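Local structure of putative nudix hydrolase family member (Chromobacterium violaceum, 3F13) at residues 74-79 / 83-88. The protein is a putative Nudix-family hydrolase that probably depends on magnesium, its substrate not established. Numbering follows the deposited sequence.
Sequences LFDHIT and AHKVYL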
loop_
_atom_site.group_PDB
_atom_site.type_symbol
_atom_site.label_atom_id
_atom_site.label_comp_id
_atom_site.label_asym_id
_atom_site.label_seq_id
_atom_site.Cartn_x
_atom_site.Cartn_y
_atom_site.Cartn_z
ATOM N N LEU B 74 3.134 1.068 -9.558
ATOM C CA LEU B 74 4.210 1.070 -10.553
ATOM C C LEU B 74 3.824 1.834 -11.826
ATOM O O LEU B 74 4.554 2.746 -12.263
ATOM C CB LEU B 74 4.584 -0.371 -10.921
ATOM C CG LEU B 74 4.838 -1.279 -9.722
ATOM C CD1 LEU B 74 5.028 -2.758 -10.135
ATOM C CD2 LEU B 74 6.066 -0.710 -8.960
ATOM N N PHE B 75 2.691 1.480 -12.436
ATOM C CA PHE B 75 2.309 2.125 -13.704
ATOM C C PHE B 75 0.910 1.710 -14.121
ATOM O O PHE B 75 0.313 0.782 -13.509
ATOM C CB PHE B 75 3.292 1.747 -14.835
ATOM C CG PHE B 75 3.562 0.242 -14.962
ATOM C CD1 PHE B 75 2.698 -0.579 -15.682
ATOM C CD2 PHE B 75 4.689 -0.331 -14.387
ATOM C CE1 PHE B 75 2.944 -1.983 -15.810
ATOM C CE2 PHE B 75 4.953 -1.717 -14.506
ATOM C CZ PHE B 75 4.042 -2.544 -15.206
ATOM N N ASP B 76 0.424 2.365 -15.178
ATOM C CA ASP B 76 -0.871 2.042 -15.762
ATOM C C ASP B 76 -0.594 1.158 -16.976
ATOM O O ASP B 76 0.434 1.318 -17.642
ATOM C CB ASP B 76 -1.595 3.304 -16.236
ATOM C CG ASP B 76 -1.743 4.349 -15.145
ATOM O OD1 ASP B 76 -2.077 3.989 -13.986
ATOM O OD2 ASP B 76 -1.488 5.544 -15.440
ATOM N N HIS B 77 -1.502 0.234 -17.279
ATOM C CA HIS B 77 -1.378 -0.577 -18.464
ATOM C C HIS B 77 -2.765 -0.584 -19.105
ATOM O O HIS B 77 -3.705 -1.103 -18.503
ATOM C CB HIS B 77 -1.011 -2.002 -18.082
ATOM C CG HIS B 77 -0.912 -2.927 -19.250
ATOM N ND1 HIS B 77 0.224 -3.030 -20.017
ATOM C CD2 HIS B 77 -1.809 -3.787 -19.786
ATOM C CE1 HIS B 77 0.027 -3.917 -20.977
ATOM N NE2 HIS B 77 -1.202 -4.387 -20.863
ATOM N N ILE B 78 -2.919 0.013 -20.287
ATOM C CA ILE B 78 -4.242 -0.032 -20.925
ATOM C C ILE B 78 -4.307 -1.070 -22.055
ATOM O O ILE B 78 -3.356 -1.290 -22.791
ATOM C CB ILE B 78 -4.744 1.347 -21.446
ATOM C CG1 ILE B 78 -3.888 1.809 -22.626
ATOM C CG2 ILE B 78 -4.730 2.389 -20.297
ATOM C CD1 ILE B 78 -4.455 2.960 -23.409
ATOM N N THR B 79 -5.474 -1.663 -22.199
ATOM C CA THR B 79 -5.732 -2.582 -23.307
ATOM C C THR B 79 -7.039 -2.108 -23.949
ATOM O O THR B 79 -7.601 -1.103 -23.526
ATOM C CB THR B 79 -5.947 -3.992 -22.775
ATOM O OG1 THR B 79 -7.287 -4.077 -22.289
ATOM C CG2 THR B 79 -4.976 -4.267 -21.620
ATOM N N ALA B 83 -8.459 -0.603 -18.170
ATOM C CA ALA B 83 -7.367 0.265 -17.739
ATOM C C ALA B 83 -6.790 -0.243 -16.413
ATOM O O ALA B 83 -7.432 -0.109 -15.387
ATOM C CB ALA B 83 -7.831 1.721 -17.601
ATOM N N HIS B 84 -5.580 -0.827 -16.434
ATOM C CA HIS B 84 -5.046 -1.421 -15.225
ATOM C C HIS B 84 -4.198 -0.405 -14.490
ATOM O O HIS B 84 -3.476 0.365 -15.133
ATOM C CB HIS B 84 -4.086 -2.585 -15.549
ATOM C CG HIS B 84 -4.752 -3.769 -16.183
ATOM N ND1 HIS B 84 -4.985 -4.951 -15.511
ATOM C CD2 HIS B 84 -5.222 -3.952 -17.439
ATOM C CE1 HIS B 84 -5.557 -5.819 -16.331
ATOM N NE2 HIS B 84 -5.701 -5.240 -17.511
ATOM N N LYS B 85 -4.300 -0.370 -13.168
ATOM C CA LYS B 85 -3.147 0.126 -12.377
ATOM C C LYS B 85 -2.398 -1.084 -11.852
ATOM O O LYS B 85 -2.998 -2.030 -11.321
ATOM C CB LYS B 85 -3.554 1.039 -11.230
ATOM C CG LYS B 85 -3.885 2.463 -11.688
ATOM C CD LYS B 85 -4.210 3.387 -10.554
ATOM C CE LYS B 85 -4.479 4.771 -11.116
ATOM N NZ LYS B 85 -3.296 5.342 -11.845
ATOM N N VAL B 86 -1.070 -1.038 -11.952
ATOM C CA VAL B 86 -0.253 -2.171 -11.560
ATOM C C VAL B 86 0.544 -1.829 -10.307
ATOM O O VAL B 86 1.166 -0.773 -10.283
ATOM C CB VAL B 86 0.744 -2.499 -12.707
ATOM C CG1 VAL B 86 1.646 -3.714 -12.350
ATOM C CG2 VAL B 86 -0.052 -2.804 -13.976
ATOM N N TYR B 87 0.546 -2.718 -9.305
ATOM C CA TYR B 87 1.192 -2.462 -8.003
ATOM C C TYR B 87 2.078 -3.627 -7.567
ATOM O O TYR B 87 1.670 -4.801 -7.674
ATOM C CB TYR B 87 0.158 -2.343 -6.872
ATOM C CG TYR B 87 -0.981 -1.380 -7.142
ATOM C CD1 TYR B 87 -0.973 -0.099 -6.582
ATOM C CD2 TYR B 87 -2.058 -1.741 -7.960
ATOM C CE1 TYR B 87 -1.988 0.800 -6.804
ATOM C CE2 TYR B 87 -3.122 -0.823 -8.178
ATOM C CZ TYR B 87 -3.043 0.460 -7.621
ATOM O OH TYR B 87 -4.081 1.379 -7.808
ATOM N N LEU B 88 3.223 -3.316 -6.984
ATOM C CA LEU B 88 4.091 -4.330 -6.374
ATOM C C LEU B 88 3.577 -4.438 -4.946
ATOM O O LEU B 88 3.481 -3.416 -4.254
ATOM C CB LEU B 88 5.535 -3.832 -6.327
ATOM C CG LEU B 88 6.528 -4.780 -5.617
ATOM C CD1 LEU B 88 6.733 -6.081 -6.379
ATOM C CD2 LEU B 88 7.892 -4.101 -5.415
#
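L74 and F75 both face V86 in a classic beta bulge, and V86 O accepts L74 N at 2.8 Å and, weakly, F75 N. Methyl CD1 of L74 reaches past V86 to CB of L88, 4.0 Å away, and both leucines pack on L141 of helix 136-157. The F75 ring, bent back toward the neighbouring strand at a chi1 of 50°, lies with one face against V86: V86 CB makes a CH-pi contact offset toward the rim, and V86 CG2 lies 3.6 Å from F75 CE1. F75 O in turn receives V86 N at 2.8 Å. These strands, 70-78 and 82-90, form an antiparallel hairpin in the mixed sheet of the Nudix fold, where 82-90 also pairs with 16-25 in parallel. On the face opposite F75 and V86, D76 OD1 meets K85 NZ at 2.8 Å on its syn side in a salt bridge; the lysine chain bends at chi4 (-61°) to bring NZ in, and Y73 OH also bonds OD1. H77 and H84 exchange two backbone hydrogen bonds, and their side chains run alongside each other as an offset edge-to-face pair, the H77 edge toward the H84 face, planes at 68°. E119 holds H77 NE2, T20 H84 ND1. I78 CG2 rests against A83 CB at 4.2 Å.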